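Local coordinates for protein LS-24 (Lathyrus sativus, PDB 3LP9) that may take part in the response to oxidative stress and in polyamine biosynthesis, probably binding one hemin as a monomer or spermine as a dimer, at residues A[81-86]-A[105-110]; A[163-168]-A[193-198]. All coordinates share one frame; numbering follows the deposited sequence.

Contact 1. Residues A[81-86]-A[105-110]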
loop_
_atom_site.group_PDB
_atom_site.type_symbol
_atom_site.label_atom_id
_atom_site.label_comp_id
_atom_site.label_asym_id
_atom_site.label_seq_id
_atom_site.Cartn_x
_atom_site.Cartn_y
_atom_site.Cartn_z
ATOM N N ASN A 81 4.344 5.848 1.865
ATOM C CA ASN A 81 5.007 5.951 0.530
ATOM C C ASN A 81 4.134 5.817 -0.736
ATOM O O ASN A 81 4.627 5.850 -1.864
ATOM C CB ASN A 81 6.229 4.970 0.466
ATOM C CG ASN A 81 5.858 3.566 0.753
ATOM O OD1 ASN A 81 5.044 3.306 1.667
ATOM N ND2 ASN A 81 6.422 2.604 -0.038
ATOM N N PHE A 82 2.837 5.622 -0.502
ATOM C CA PHE A 82 1.825 5.423 -1.564
ATOM C C PHE A 82 0.978 6.665 -1.699
ATOM O O PHE A 82 0.892 7.493 -0.778
ATOM C CB PHE A 82 0.975 4.177 -1.257
ATOM C CG PHE A 82 1.776 2.896 -1.229
ATOM C CD1 PHE A 82 1.944 2.114 -2.392
ATOM C CD2 PHE A 82 2.392 2.445 -0.030
ATOM C CE1 PHE A 82 2.712 0.917 -2.380
ATOM C CE2 PHE A 82 3.148 1.300 -0.024
ATOM C CZ PHE A 82 3.296 0.538 -1.201
ATOM N N CYS A 83 0.439 6.867 -2.896
ATOM C CA CYS A 83 -0.468 7.969 -3.157
ATOM C C CYS A 83 -1.527 7.585 -4.197
ATOM O O CYS A 83 -1.396 6.597 -4.950
ATOM C CB CYS A 83 0.287 9.212 -3.609
ATOM S SG CYS A 83 0.834 9.134 -5.233
ATOM N N ALA A 84 -2.593 8.357 -4.238
ATOM C CA ALA A 84 -3.700 8.064 -5.191
ATOM C C ALA A 84 -4.349 9.375 -5.650
ATOM O O ALA A 84 -4.391 10.351 -4.891
ATOM C CB ALA A 84 -4.718 7.086 -4.582
ATOM N N LEU A 85 -4.841 9.389 -6.878
ATOM C CA LEU A 85 -5.651 10.498 -7.354
ATOM C C LEU A 85 -7.129 10.106 -7.300
ATOM O O LEU A 85 -7.506 9.172 -7.942
ATOM C CB LEU A 85 -5.275 10.854 -8.758
ATOM C CG LEU A 85 -6.058 12.001 -9.367
ATOM C CD1 LEU A 85 -5.710 13.267 -8.543
ATOM C CD2 LEU A 85 -5.802 12.199 -10.821
ATOM N N ILE A 86 -7.955 10.808 -6.536
ATOM C CA ILE A 86 -9.360 10.460 -6.373
ATOM C C ILE A 86 -10.347 11.541 -6.870
ATOM O O ILE A 86 -9.988 12.698 -7.095
ATOM C CB ILE A 86 -9.714 10.155 -4.869
ATOM C CG1 ILE A 86 -9.778 11.475 -4.057
ATOM C CG2 ILE A 86 -8.735 9.150 -4.289
ATOM C CD1 ILE A 86 -10.206 11.281 -2.567
ATOM N N ALA A 105 7.284 7.921 -5.390
ATOM C CA ALA A 105 8.441 7.974 -6.309
ATOM C C ALA A 105 8.078 7.572 -7.760
ATOM O O ALA A 105 8.724 7.949 -8.716
ATOM C CB ALA A 105 9.491 7.078 -5.775
ATOM N N ASP A 106 7.020 6.817 -7.932
ATOM C CA ASP A 106 6.639 6.387 -9.232
ATOM C C ASP A 106 5.576 7.296 -9.884
ATOM O O ASP A 106 5.623 7.542 -11.098
ATOM C CB ASP A 106 6.333 4.870 -9.145
ATOM C CG ASP A 106 5.089 4.425 -9.940
ATOM O OD1 ASP A 106 5.003 4.439 -11.234
ATOM O OD2 ASP A 106 4.172 3.951 -9.216
ATOM N N VAL A 107 4.671 7.896 -9.108
ATOM C CA VAL A 107 3.726 8.874 -9.715
ATOM C C VAL A 107 4.449 10.196 -9.914
ATOM O O VAL A 107 4.225 10.916 -10.940
ATOM C CB VAL A 107 2.477 9.113 -8.848
ATOM C CG1 VAL A 107 1.672 10.347 -9.362
ATOM C CG2 VAL A 107 1.613 7.847 -8.810
ATOM N N PHE A 108 5.314 10.510 -8.945
ATOM C CA PHE A 108 6.153 11.691 -9.011
ATOM C C PHE A 108 7.623 11.323 -9.079
ATOM O O PHE A 108 8.281 11.388 -8.059
ATOM C CB PHE A 108 5.887 12.600 -7.794
ATOM C CG PHE A 108 4.448 12.978 -7.619
ATOM C CD1 PHE A 108 3.840 13.892 -8.483
ATOM C CD2 PHE A 108 3.694 12.424 -6.586
ATOM C CE1 PHE A 108 2.485 14.256 -8.342
ATOM C CE2 PHE A 108 2.322 12.780 -6.420
ATOM C CZ PHE A 108 1.730 13.677 -7.306
ATOM N N PRO A 109 8.147 10.929 -10.283
ATOM C CA PRO A 109 9.523 10.427 -10.321
ATOM C C PRO A 109 10.578 11.373 -9.700
ATOM O O PRO A 109 11.518 10.909 -9.025
ATOM C CB PRO A 109 9.753 10.137 -11.836
ATOM C CG PRO A 109 8.338 9.774 -12.307
ATOM C CD PRO A 109 7.509 10.831 -11.619
ATOM N N PHE A 110 10.424 12.682 -9.954
ATOM C CA PHE A 110 11.388 13.688 -9.467
ATOM C C PHE A 110 11.595 13.629 -7.940
ATOM O O PHE A 110 12.477 14.335 -7.408
ATOM C CB PHE A 110 10.956 15.118 -9.864
ATOM C CG PHE A 110 9.571 15.466 -9.425
ATOM C CD1 PHE A 110 8.510 15.300 -10.273
ATOM C CD2 PHE A 110 9.328 15.922 -8.154
ATOM C CE1 PHE A 110 7.226 15.576 -9.845
ATOM C CE2 PHE A 110 8.067 16.200 -7.719
ATOM C CZ PHE A 110 6.999 16.020 -8.548
#
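Cys83 reaches out from its strand to Val107 and Phe108, and one sulfur atom carries the whole contact, a compact example of how a single apolar atom can join a helix end to a sheet. Van der Waals packing comes first. Cys83 SG lies 3.9 Å from Val107 CG2 and 4.0 Å from Val107 CB, so it rests against the flank of the valine where that branch leaves the stem. Sulfur is brought there by a chi1 of 76°, which sets it between the backbone N and the carbonyl carbon of Cys83, on a CB that already faces the helix end. The backbones stay well apart, with 7.8 Å between Cys83 CA and Val107 CA.

The place is the second sheet of the hemopexin-type four-bladed beta-propeller: strand 82-87 supplies the cysteine, and the short helix 104-107, which follows strand 100-103, supplies the valine. Phe108, the first residue to leave helical geometry, has CG anti to its carbonyl carbon (chi1 -55°), and the end of its ring comes nearer to the strand than the direction of its CB would suggest.

A sulfur-aromatic contact is the second kind of interaction. Cys83 SG sits 4.1 Å from Phe108 CE2 and 5.3 Å from the ring centroid, on a line 63° off the ring normal, an oblique approach. Within its own segment the ring is also covered on one face: Val107 CG1 stands 3.8 Å above the Phe108 plane, over its centre. The two valine methyls thus divide the work, CG2 to the sulfur and CG1 to the ring.

The polar bonds of these residues go to partners outside the two segments. Asn148 ND2 donates to the carbonyl O of Val107, Cys83 pairs with Lys102 through the backbone, and Asp106 OD2 is hydrogen-bonded to Tyr62 OH of the second subunit. Phe78 touches Cys83, while the ring of Phe76 meets that of Phe108.

Contact 2. Residues A[163-168]-A[193-198]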
loop_
_atom_site.group_PDB
_atom_site.type_symbol
_atom_site.label_atom_id
_atom_site.label_comp_id
_atom_site.label_asym_id
_atom_site.label_seq_id
_atom_site.Cartn_x
_atom_site.Cartn_y
_atom_site.Cartn_z
ATOM N N PRO A 163 9.510 33.281 5.156
ATOM C CA PRO A 163 10.101 34.080 6.249
ATOM C C PRO A 163 9.107 34.281 7.426
ATOM O O PRO A 163 9.483 34.364 8.596
ATOM C CB PRO A 163 10.456 35.420 5.553
ATOM C CG PRO A 163 10.653 35.022 4.065
ATOM C CD PRO A 163 9.464 34.065 3.899
ATOM N N CYS A 164 7.830 34.298 7.098
ATOM C CA CYS A 164 6.818 34.484 8.120
ATOM C C CYS A 164 6.820 33.331 9.140
ATOM O O CYS A 164 6.250 33.467 10.234
ATOM C CB CYS A 164 5.448 34.646 7.459
ATOM S SG CYS A 164 4.863 33.268 6.385
ATOM N N PHE A 165 7.472 32.201 8.768
ATOM C CA PHE A 165 7.535 30.998 9.627
ATOM C C PHE A 165 8.772 30.956 10.521
ATOM O O PHE A 165 8.841 30.123 11.407
ATOM C CB PHE A 165 7.444 29.718 8.799
ATOM C CG PHE A 165 6.024 29.369 8.344
ATOM C CD1 PHE A 165 4.918 29.901 8.994
ATOM C CD2 PHE A 165 5.818 28.464 7.293
ATOM C CE1 PHE A 165 3.607 29.552 8.562
ATOM C CE2 PHE A 165 4.549 28.102 6.883
ATOM C CZ PHE A 165 3.440 28.635 7.515
ATOM N N ARG A 166 9.745 31.842 10.289
ATOM C CA ARG A 166 10.967 31.906 11.104
ATOM C C ARG A 166 10.665 32.100 12.593
ATOM O O ARG A 166 9.814 32.895 12.937
ATOM C CB ARG A 166 11.767 33.078 10.666
ATOM C CG ARG A 166 12.909 32.674 9.882
ATOM C CD ARG A 166 13.143 33.764 8.871
ATOM N NE ARG A 166 13.322 33.223 7.518
ATOM C CZ ARG A 166 13.735 33.958 6.483
ATOM N NH1 ARG A 166 13.999 35.257 6.651
ATOM N NH2 ARG A 166 13.881 33.404 5.281
ATOM N N ASN A 167 11.332 31.361 13.473
ATOM C CA ASN A 167 11.103 31.494 14.921
ATOM C C ASN A 167 9.687 31.158 15.354
ATOM O O ASN A 167 9.184 31.729 16.308
ATOM C CB ASN A 167 11.508 32.905 15.419
ATOM C CG ASN A 167 12.963 33.234 15.104
ATOM O OD1 ASN A 167 13.896 32.463 15.433
ATOM N ND2 ASN A 167 13.176 34.364 14.410
ATOM N N THR A 168 9.051 30.266 14.599
ATOM C CA THR A 168 7.710 29.754 14.852
ATOM C C THR A 168 7.852 28.238 14.740
ATOM O O THR A 168 8.869 27.734 14.288
ATOM C CB THR A 168 6.638 30.291 13.837
ATOM O OG1 THR A 168 6.791 29.686 12.538
ATOM C CG2 THR A 168 6.727 31.799 13.677
ATOM N N HIS A 193 -2.363 23.817 17.110
ATOM C CA HIS A 193 -2.119 25.145 16.556
ATOM C C HIS A 193 -2.313 25.247 15.068
ATOM O O HIS A 193 -2.171 24.250 14.339
ATOM C CB HIS A 193 -0.666 25.564 16.829
ATOM C CG HIS A 193 -0.371 25.756 18.293
ATOM N ND1 HIS A 193 0.057 24.721 19.112
ATOM C CD2 HIS A 193 -0.476 26.858 19.078
ATOM C CE1 HIS A 193 0.224 25.193 20.333
ATOM N NE2 HIS A 193 -0.101 26.479 20.338
ATOM N N TYR A 194 -2.604 26.455 14.611
ATOM C CA TYR A 194 -2.823 26.684 13.183
ATOM C C TYR A 194 -2.191 28.072 12.906
ATOM O O TYR A 194 -2.036 28.923 13.810
ATOM C CB TYR A 194 -4.345 26.662 12.822
ATOM C CG TYR A 194 -5.057 27.944 13.228
ATOM C CD1 TYR A 194 -5.521 28.111 14.527
ATOM C CD2 TYR A 194 -5.185 29.008 12.331
ATOM C CE1 TYR A 194 -6.091 29.347 14.949
ATOM C CE2 TYR A 194 -5.760 30.214 12.708
ATOM C CZ TYR A 194 -6.212 30.394 13.995
ATOM O OH TYR A 194 -6.761 31.600 14.381
ATOM N N ALA A 195 -1.860 28.309 11.652
ATOM C CA ALA A 195 -1.368 29.594 11.218
ATOM C C ALA A 195 -2.192 29.884 9.928
ATOM O O ALA A 195 -2.348 29.041 9.039
ATOM C CB ALA A 195 0.096 29.503 10.957
ATOM N N ARG A 196 -2.837 31.036 9.909
ATOM C CA ARG A 196 -3.550 31.499 8.729
ATOM C C ARG A 196 -2.574 32.434 8.034
ATOM O O ARG A 196 -2.270 33.486 8.528
ATOM C CB ARG A 196 -4.819 32.237 9.118
ATOM C CG ARG A 196 -5.541 32.679 7.907
ATOM C CD ARG A 196 -6.187 33.957 8.194
ATOM N NE ARG A 196 -7.549 34.121 7.659
ATOM C CZ ARG A 196 -8.484 34.772 8.337
ATOM N NH1 ARG A 196 -8.194 35.220 9.553
ATOM N NH2 ARG A 196 -9.697 34.937 7.826
ATOM N N VAL A 197 -2.058 32.003 6.885
ATOM C CA VAL A 197 -1.011 32.795 6.183
ATOM C C VAL A 197 -1.530 33.443 4.907
ATOM O O VAL A 197 -2.399 32.897 4.239
ATOM C CB VAL A 197 0.221 31.871 5.872
ATOM C CG1 VAL A 197 1.278 32.595 5.192
ATOM C CG2 VAL A 197 0.775 31.320 7.175
ATOM N N LYS A 198 -0.960 34.588 4.542
ATOM C CA LYS A 198 -1.229 35.262 3.253
ATOM C C LYS A 198 0.042 35.139 2.437
ATOM O O LYS A 198 1.102 35.642 2.845
ATOM C CB LYS A 198 -1.581 36.743 3.478
ATOM C CG LYS A 198 -1.289 37.735 2.274
ATOM C CD LYS A 198 -2.336 37.601 1.210
ATOM C CE LYS A 198 -3.327 38.704 1.395
ATOM N NZ LYS A 198 -3.995 38.864 0.046
#
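Val197 meets Phe165 and Cys164 with its two methyls turned to different partners, illustrating how a branched side chain can serve two neighbours at once. The CG2 branch addresses the aromatic ring: it lies 3.6 Å from Phe165 CE1 and 3.8 Å from Phe165 CZ, touching the far end of the ring at an oblique angle. The CG1 branch, placed opposite the backbone N across CA-CB by a chi1 of 180°, comes within 3.8 Å of Cys164 SG.

Cys164 and Phe165 are themselves arranged against each other. The sulfur stands 4.2 Å above the plane of the Phe165 ring, displaced toward its rim, and both residues touch Val197. The CB of Phe165 does not aim at the strand; its chi1 of -78° swings the ring so that its end reaches across. Ala195 adds a lighter touch, its CB 4.3 Å from Phe165 CE1 and again oblique to the ring. Ala195 and Val197, alternate residues of one strand, both direct their CB atoms to this side, whereas Arg196 between them points away. The contact between the segments is purely apolar. Beyond the ring the chain reverses in a type II beta turn from Phe165 to Thr168, with Asn167 at a positive phi.

In the four-bladed hemopexin propeller, this is where the connection between helix 158-161 and strand 176-179 packs on strand 193-198, the third strand of the last sheet. Phe188 of the adjacent strand 185-190 meets Phe165 edge-to-face, and Phe170 of the connecting loop packs on both Phe165 and Ala195.

From the N terminus, the chain completes its first sheet and two strands of the second before contact 1, where 81-86 and 105-110 close a loop of 18 intervening residues that contains the broken strand 96-98 and 100-103. It then builds the third sheet, passes helix 158-161 and enters contact 2, which closes a longer loop of 24 residues containing strands 176-179 and 185-190. The loops lie in series and neither nest nor cross. Contact 1 ties the second sheet to the helix that follows it; contact 2 ties the connection leaving the third sheet to the fourth. Their centres are about 28 Å apart, on opposite sides of the chain's centre, around a propeller whose calcium ion is bound by Asn7, Asp65, Asp121 and Asp175.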